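Local structure of signal recognition 54 kDa protein (3DM5) at residues K270-G275 / E282-P287. The protein is the SRP54 protein of an archaeal signal recognition particle, built from a helical bundle, a P-loop NTPase-fold domain and a signal-peptide-binding domain. Numbering follows the deposited sequence.
With GDP (guanosine-5'-diphosphate), chain J.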
loop_
_atom_site.group_PDB
_atom_site.type_symbol
_atom_site.label_atom_id
_atom_site.label_comp_id
_atom_site.label_asym_id
_atom_site.label_seq_id
_atom_site.Cartn_x
_atom_site.Cartn_y
_atom_site.Cartn_z
ATOM N N LYS A 270 19.570 -1.407 25.978
ATOM C CA LYS A 270 19.354 -0.357 26.974
ATOM C C LYS A 270 18.621 0.880 26.422
ATOM O O LYS A 270 17.836 1.505 27.119
ATOM C CB LYS A 270 20.680 0.048 27.595
ATOM C CG LYS A 270 21.539 -1.139 27.996
ATOM C CD LYS A 270 21.639 -1.285 29.494
ATOM C CE LYS A 270 22.570 -2.440 29.893
ATOM N NZ LYS A 270 23.169 -2.262 31.245
ATOM N N PHE A 271 18.870 1.240 25.171
ATOM C CA PHE A 271 18.145 2.346 24.552
ATOM C C PHE A 271 17.828 2.012 23.118
ATOM O O PHE A 271 18.431 1.122 22.531
ATOM C CB PHE A 271 18.970 3.640 24.558
ATOM C CG PHE A 271 19.439 4.069 25.918
ATOM C CD1 PHE A 271 20.525 3.443 26.524
ATOM C CD2 PHE A 271 18.827 5.122 26.574
ATOM C CE1 PHE A 271 20.979 3.844 27.772
ATOM C CE2 PHE A 271 19.274 5.532 27.815
ATOM C CZ PHE A 271 20.360 4.881 28.419
ATOM N N ILE A 272 16.892 2.752 22.545
ATOM C CA ILE A 272 16.645 2.678 21.120
ATOM C C ILE A 272 16.744 4.073 20.569
ATOM O O ILE A 272 16.365 5.028 21.230
ATOM C CB ILE A 272 15.275 2.056 20.808
ATOM C CG1 ILE A 272 14.154 2.743 21.586
ATOM C CG2 ILE A 272 15.301 0.570 21.115
ATOM C CD1 ILE A 272 12.772 2.393 21.092
ATOM N N GLY A 273 17.304 4.196 19.374
ATOM C CA GLY A 273 17.273 5.451 18.643
ATOM C C GLY A 273 16.019 5.573 17.782
ATOM O O GLY A 273 15.547 4.604 17.188
ATOM N N THR A 274 15.521 6.794 17.668
ATOM C CA THR A 274 14.141 7.050 17.290
ATOM C C THR A 274 14.043 8.137 16.224
ATOM O O THR A 274 12.965 8.477 15.745
ATOM C CB THR A 274 13.375 7.425 18.563
ATOM O OG1 THR A 274 13.003 6.216 19.233
ATOM C CG2 THR A 274 12.153 8.218 18.272
ATOM N N GLY A 275 15.185 8.676 15.836
ATOM C CA GLY A 275 15.203 9.652 14.776
ATOM C C GLY A 275 16.511 10.393 14.774
ATOM O O GLY A 275 17.416 10.076 15.530
ATOM N N GLU A 282 15.195 6.718 23.490
ATOM C CA GLU A 282 14.390 6.369 24.647
ATOM C C GLU A 282 14.921 5.092 25.327
ATOM O O GLU A 282 15.423 4.191 24.660
ATOM C CB GLU A 282 12.909 6.273 24.255
ATOM C CG GLU A 282 12.557 5.050 23.458
ATOM C CD GLU A 282 11.049 4.841 23.337
ATOM O OE1 GLU A 282 10.368 5.752 22.809
ATOM O OE2 GLU A 282 10.550 3.766 23.760
ATOM N N PRO A 283 14.857 5.032 26.666
ATOM C CA PRO A 283 15.346 3.814 27.306
ATOM C C PRO A 283 14.447 2.655 26.926
ATOM O O PRO A 283 13.271 2.862 26.624
ATOM C CB PRO A 283 15.238 4.126 28.801
ATOM C CG PRO A 283 15.146 5.607 28.890
ATOM C CD PRO A 283 14.452 6.049 27.646
ATOM N N PHE A 284 15.004 1.449 26.931
ATOM C CA PHE A 284 14.262 0.285 26.507
ATOM C C PHE A 284 13.844 -0.547 27.707
ATOM O O PHE A 284 14.670 -1.055 28.474
ATOM C CB PHE A 284 15.063 -0.549 25.513
ATOM C CG PHE A 284 14.251 -1.629 24.831
ATOM C CD1 PHE A 284 13.323 -1.304 23.850
ATOM C CD2 PHE A 284 14.426 -2.958 25.160
ATOM C CE1 PHE A 284 12.579 -2.297 23.212
ATOM C CE2 PHE A 284 13.691 -3.951 24.526
ATOM C CZ PHE A 284 12.770 -3.614 23.552
ATOM N N ASP A 285 12.538 -0.663 27.856
ATOM C CA ASP A 285 11.929 -1.347 28.972
ATOM C C ASP A 285 10.866 -2.237 28.338
ATOM O O ASP A 285 9.730 -1.798 28.103
ATOM C CB ASP A 285 11.326 -0.313 29.940
ATOM C CG ASP A 285 10.714 -0.944 31.180
ATOM O OD1 ASP A 285 10.471 -2.172 31.203
ATOM O OD2 ASP A 285 10.467 -0.189 32.140
ATOM N N PRO A 286 11.257 -3.485 28.020
ATOM C CA PRO A 286 10.482 -4.470 27.245
ATOM C C PRO A 286 8.978 -4.479 27.532
ATOM O O PRO A 286 8.215 -4.342 26.588
ATOM C CB PRO A 286 11.137 -5.811 27.626
ATOM C CG PRO A 286 12.563 -5.443 27.815
ATOM C CD PRO A 286 12.561 -4.028 28.435
ATOM N N PRO A 287 8.565 -4.632 28.801
ATOM C CA PRO A 287 7.126 -4.719 29.089
ATOM C C PRO A 287 6.350 -3.450 28.723
ATOM O O PRO A 287 5.194 -3.542 28.325
ATOM C CB PRO A 287 7.079 -4.941 30.614
ATOM C CG PRO A 287 8.445 -5.304 31.007
ATOM C CD PRO A 287 9.372 -4.688 30.031
HETATM P PB GDP J . 28.033 7.040 12.085
HETATM O O1B GDP J . 27.103 5.878 12.163
HETATM O O2B GDP J . 29.044 6.768 10.998
HETATM O O3B GDP J . 28.704 7.242 13.421
HETATM O O3A GDP J . 27.289 8.370 11.556
HETATM P PA GDP J . 25.964 9.059 12.148
HETATM O O1A GDP J . 25.781 10.436 11.583
HETATM O O2A GDP J . 25.963 9.111 13.649
HETATM O "O5'" GDP J . 24.807 8.118 11.546
HETATM C "C5'" GDP J . 24.664 8.112 10.131
HETATM C "C4'" GDP J . 23.247 8.521 9.720
HETATM O "O4'" GDP J . 22.207 7.831 10.452
HETATM C "C3'" GDP J . 23.023 10.008 9.929
HETATM O "O3'" GDP J . 22.366 10.461 8.742
HETATM C "C2'" GDP J . 22.114 10.080 11.143
HETATM O "O2'" GDP J . 21.205 11.155 11.081
HETATM C "C1'" GDP J . 21.315 8.807 11.020
HETATM N N9 GDP J . 20.777 8.305 12.294
HETATM C C8 GDP J . 21.436 7.952 13.411
HETATM N N7 GDP J . 20.567 7.492 14.352
HETATM C C5 GDP J . 19.332 7.537 13.816
HETATM C C6 GDP J . 17.942 7.209 14.232
HETATM O O6 GDP J . 17.677 6.733 15.361
HETATM N N1 GDP J . 16.962 7.439 13.349
HETATM C C2 GDP J . 17.189 7.930 12.119
HETATM N N2 GDP J . 16.142 8.125 11.290
HETATM N N3 GDP J . 18.419 8.243 11.669
HETATM C C4 GDP J . 19.492 8.073 12.461
#
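Ile272 and Glu282 run alongside each other in one direction on the same face of an antiparallel hairpin, with Ile272 CG1 3.4 Å from Glu282 CG. The first torsions set Ile272 CG1 and Glu282 CG each between its own backbone N and carbonyl carbon (chi1 51° and 74°), and the glutamate chain then runs out extended, so that its aliphatic part passes along the isoleucine and its OE2 ends 3.7 Å from Ile272 CD1. The backbones confirm the register: Ile272 N donates to Glu282 O at 2.9 Å, and Glu282 N returns a bond to Ile272 O at 3.1 Å, which is the signature of a hydrogen-bonded pair. The other branch of the isoleucine serves a second neighbour. Its CG2 reaches CD1 of the Phe284 ring at 3.9 Å, the two side chains crossing at a slant, while Pro286 N lies above one face of that ring, near the rim.

Phe271 and Pro283 form the adjoining non-hydrogen-bonded pair, and their side chains leave it in different directions. The phenylalanine ring nevertheless approaches the proline backbone, CD2 lying 3.8 Å from Pro283 CA, and it also meets Tyr123 of helix 113-125 edge-to-face. Beyond this pair, Phe284 N binds Lys270 O at 2.8 Å. The second strand ends at Pro283, and the chain enters helix 286-293 at Pro286. The side chain of Lys270 leaves its backbone away from the 282-287 segment; its NZ forms a salt bridge with Glu215.

At the other end, Gly273 C and Thr274 N both lie 3.2 Å from O6 of GDP, and Gly275 N makes a weak hydrogen bond to the same oxygen. The arrangement is a beta hairpin at the margin of an otherwise parallel P-loop NTPase sheet: antiparallel strand 281-283 is an edge strand of that sheet within this chain, and strand 269-273 leads into the loop at Thr274 and Gly275 that contacts the guanine in the GDP pocket.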